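Local coordinates for protein ribonuclease VapC (Caulobacter crescentus, PDB 5K8J) that is probably the toxic ribonuclease of a toxin-antitoxin pair, a magnesium-dependent PIN-domain enzyme, at residues 93-98 with 115-120. Numbering follows the deposited sequence.
Sequences VVDRMI and DDFRDI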
ATOM      1  N   VAL B  93      17.410  -4.555  14.799  1.00 13.61           N
ATOM      2  CA  VAL B  93      16.778  -4.557  13.484  1.00 11.29           C
ATOM      3  C   VAL B  93      16.158  -5.917  13.167  1.00 10.00           C
ATOM      4  O   VAL B  93      15.002  -5.998  12.739  1.00 11.95           O
ATOM      5  CB  VAL B  93      17.766  -4.112  12.383  1.00 11.18           C
ATOM      6  CG1 VAL B  93      17.152  -4.300  11.015  1.00 13.26           C
ATOM      7  CG2 VAL B  93      18.190  -2.664  12.599  1.00 14.62           C
ATOM      8  N   VAL B  94      16.924  -7.005  13.303  1.00 12.54           N
ATOM      9  CA  VAL B  94      16.394  -8.328  12.932  1.00 12.85           C
ATOM     10  C   VAL B  94      15.162  -8.664  13.766  1.00 12.34           C
ATOM     11  O   VAL B  94      14.136  -9.107  13.233  1.00 13.42           O
ATOM     12  CB  VAL B  94      17.467  -9.419  13.096  1.00 14.67           C
ATOM     13  CG1 VAL B  94      16.818 -10.795  12.961  1.00 15.01           C
ATOM     14  CG2 VAL B  94      18.542  -9.253  12.042  1.00 16.52           C
ATOM     15  N   ASP B  95      15.265  -8.467  15.079  1.00 13.56           N
ATOM     16  CA  ASP B  95      14.143  -8.625  16.007  1.00 13.28           C
ATOM     17  C   ASP B  95      12.895  -7.934  15.474  1.00 12.11           C
ATOM     18  O   ASP B  95      11.786  -8.498  15.434  1.00 13.11           O
ATOM     19  CB  ASP B  95      14.470  -7.974  17.368  1.00 16.67           C
ATOM     20  CG  ASP B  95      15.396  -8.777  18.264  1.00 19.47           C
ATOM     21  OD1 ASP B  95      15.583  -9.989  18.064  1.00 18.12           O
ATOM     22  OD2 ASP B  95      15.878  -8.152  19.269  1.00 21.40           O
ATOM     23  N   ARG B  96      13.047  -6.663  15.129  1.00 10.55           N
ATOM     24  CA  ARG B  96      11.899  -5.879  14.706  1.00  9.39           C
ATOM     25  C   ARG B  96      11.379  -6.280  13.318  1.00 11.09           C
ATOM     26  O   ARG B  96      10.176  -6.178  13.040  1.00 11.86           O
ATOM     27  CB  ARG B  96      12.293  -4.401  14.780  1.00 12.68           C
ATOM     28  CG  ARG B  96      12.421  -3.901  16.200  1.00 13.74           C
ATOM     29  CD  ARG B  96      13.129  -2.573  16.236  1.00 14.19           C
ATOM     30  NE  ARG B  96      13.080  -2.005  17.576  1.00 13.57           N
ATOM     31  CZ  ARG B  96      13.400  -0.742  17.847  1.00 14.02           C
ATOM     32  NH1 ARG B  96      13.785   0.038  16.866  1.00 14.47           N
ATOM     33  NH2 ARG B  96      13.308  -0.248  19.082  1.00 14.79           N
HETATM   34  N   MSE B  97      12.247  -6.773  12.426  1.00 10.65           N
HETATM   35  CA  MSE B  97      11.806  -7.302  11.144  1.00 10.16           C
HETATM   36  C   MSE B  97      10.901  -8.515  11.350  1.00  8.26           C
HETATM   37  O   MSE B  97       9.853  -8.612  10.722  1.00 11.46           O
HETATM   38  CB  MSE B  97      13.013  -7.679  10.270  1.00 10.62           C
HETATM   39  CG  MSE B  97      13.766  -6.476   9.716  1.00  9.57           C
HETATM   40 SE   MSE B  97      15.311  -7.079   8.658  0.87 15.86          SE
HETATM   41  CE  MSE B  97      14.401  -7.664   7.141  1.00 16.72           C
ATOM     42  N   ILE B  98      11.333  -9.437  12.213  1.00 10.51           N
ATOM     43  CA  ILE B  98      10.515 -10.628  12.419  1.00 10.89           C
ATOM     44  C   ILE B  98       9.211 -10.263  13.133  1.00 10.12           C
ATOM     45  O   ILE B  98       8.119 -10.739  12.770  1.00 12.41           O
ATOM     46  CB  ILE B  98      11.321 -11.701  13.167  1.00 12.56           C
ATOM     47  CG1 ILE B  98      12.590 -12.041  12.364  1.00 13.15           C
ATOM     48  CG2 ILE B  98      10.429 -12.946  13.363  1.00 12.52           C
ATOM     49  CD1 ILE B  98      13.517 -12.994  13.047  1.00 16.68           C
ATOM     50  N   ASP B 115      11.926  -9.209  26.556  1.00 20.16           N
ATOM     51  CA  ASP B 115      12.227  -7.841  26.971  1.00 23.76           C
ATOM     52  C   ASP B 115      12.683  -6.971  25.809  1.00 20.56           C
ATOM     53  O   ASP B 115      12.490  -5.751  25.852  1.00 24.83           O
ATOM     54  CB  ASP B 115      13.289  -7.853  28.070  1.00 35.52           C
ATOM     55  CG  ASP B 115      12.716  -8.242  29.415  1.00 50.49           C
ATOM     56  OD1 ASP B 115      11.481  -8.132  29.595  1.00 52.62           O
ATOM     57  OD2 ASP B 115      13.501  -8.657  30.289  1.00 58.89           O
ATOM     58  N   ASP B 116      13.266  -7.559  24.752  1.00 18.36           N
ATOM     59  CA  ASP B 116      13.704  -6.775  23.612  1.00 17.80           C
ATOM     60  C   ASP B 116      12.557  -6.398  22.669  1.00 18.20           C
ATOM     61  O   ASP B 116      12.804  -5.761  21.635  1.00 20.15           O
ATOM     62  CB  ASP B 116      14.760  -7.528  22.806  1.00 21.92           C
ATOM     63  CG  ASP B 116      16.160  -7.380  23.401  1.00 30.39           C
ATOM     64  OD1 ASP B 116      16.376  -6.423  24.182  1.00 26.88           O
ATOM     65  OD2 ASP B 116      17.030  -8.228  23.100  1.00 29.99           O
ATOM     66  N   PHE B 117      11.330  -6.816  22.984  1.00 17.33           N
ATOM     67  CA  PHE B 117      10.167  -6.578  22.146  1.00 13.56           C
ATOM     68  C   PHE B 117       9.102  -5.759  22.869  1.00 15.13           C
ATOM     69  O   PHE B 117       8.027  -5.502  22.290  1.00 19.64           O
ATOM     70  CB  PHE B 117       9.571  -7.910  21.663  1.00 13.90           C
ATOM     71  CG  PHE B 117      10.518  -8.720  20.835  1.00 13.94           C
ATOM     72  CD1 PHE B 117      11.464  -9.530  21.434  1.00 14.71           C
ATOM     73  CD2 PHE B 117      10.480  -8.651  19.459  1.00 14.76           C
ATOM     74  CE1 PHE B 117      12.379 -10.246  20.658  1.00 15.22           C
ATOM     75  CE2 PHE B 117      11.370  -9.361  18.690  1.00 15.89           C
ATOM     76  CZ  PHE B 117      12.308 -10.179  19.289  1.00 17.16           C
ATOM     77  N   ARG B 118       9.399  -5.280  24.073  1.00 17.09           N
ATOM     78  CA  ARG B 118       8.452  -4.561  24.900  1.00 21.68           C
ATOM     79  C   ARG B 118       8.092  -3.204  24.315  1.00 22.26           C
ATOM     80  O   ARG B 118       7.064  -2.635  24.690  1.00 23.06           O
ATOM     81  CB  ARG B 118       9.057  -4.391  26.304  1.00 33.56           C
ATOM     82  CG  ARG B 118       8.144  -3.752  27.337  1.00 67.02           C
ATOM     83  CD  ARG B 118       8.915  -3.397  28.613  1.00 77.51           C
ATOM     84  NE  ARG B 118       8.106  -2.614  29.551  1.00 77.90           N
ATOM     85  CZ  ARG B 118       7.870  -2.938  30.823  1.00 84.93           C
ATOM     86  NH1 ARG B 118       8.385  -4.041  31.355  1.00 87.88           N
ATOM     87  NH2 ARG B 118       7.116  -2.141  31.578  1.00 85.41           N
ATOM     88  N   ASP B 119       8.914  -2.678  23.415  1.00 18.68           N
ATOM     89  CA  ASP B 119       8.710  -1.360  22.842  1.00 18.12           C
ATOM     90  C   ASP B 119       7.973  -1.402  21.517  1.00 18.62           C
ATOM     91  O   ASP B 119       7.948  -0.390  20.816  1.00 20.02           O
ATOM     92  CB  ASP B 119      10.058  -0.631  22.676  1.00 18.31           C
ATOM     93  CG  ASP B 119      11.036  -1.383  21.794  1.00 21.51           C
ATOM     94  OD1 ASP B 119      10.653  -2.438  21.256  1.00 21.72           O
ATOM     95  OD2 ASP B 119      12.204  -0.919  21.650  1.00 20.93           O
ATOM     96  N   ILE B 120       7.375  -2.534  21.151  1.00 16.34           N
ATOM     97  CA  ILE B 120       6.677  -2.672  19.878  1.00 12.92           C
ATOM     98  C   ILE B 120       5.173  -2.625  20.115  1.00 18.16           C
ATOM     99  O   ILE B 120       4.586  -3.605  20.606  1.00 15.09           O
ATOM    100  CB  ILE B 120       7.081  -3.971  19.170  1.00 12.41           C
ATOM    101  CG1 ILE B 120       8.594  -3.952  18.884  1.00 15.38           C
ATOM    102  CG2 ILE B 120       6.289  -4.170  17.891  1.00 15.69           C
ATOM    103  CD1 ILE B 120       9.103  -5.227  18.331  1.00 13.66           C
TER
HETATM  104  O   HOH W   1      12.284  -3.746  19.695  1.00 16.57           O
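Arg96 has CG anti to its carbonyl carbon (chi1 -71°) and an extended chain from CG to NE, which carries its guanidinium across to Asp119, whose CG sits between backbone N and carbonyl carbon (chi1 59°). The pair joins helix 93-104 of the PIN domain to the loop between the parallel strands 108-111 and 125-127. Arg96 NH2 donates to Asp119 OD2 at 2.9 Å in a bent salt bridge (N-H...O 147°); the carboxylate oxygen lies almost in the guanidinium plane but is itself approached from above the carboxylate plane. Lys92 also bridges to this OD2, and Arg96 NH1 is tied to the carbonyl of Gly87, so the guanidinium is held at NH1, NH2 and NE. At NE a water accepts a bond and donates in turn to Asp116 O and Asp119 OD1, stitching helix and loop together. A type I turn from Phe117 to Ile120 brings Ile120 CD1 to 4.2 Å from Arg96 CG. Phe117 also touches Asp6, which like Asp95 is a predicted magnesium ligand, and thus packs beside the probable metal site. Glu76 OE1 of the VapB-family chain accepts a hydrogen bond from Asp95 N. The CE2 edge of Phe117 meets Asp95 O at 3.4 Å, near the ring plane, while CZ lies 3.5 Å from Asp95 OD1, the carboxylate inclined to the ring.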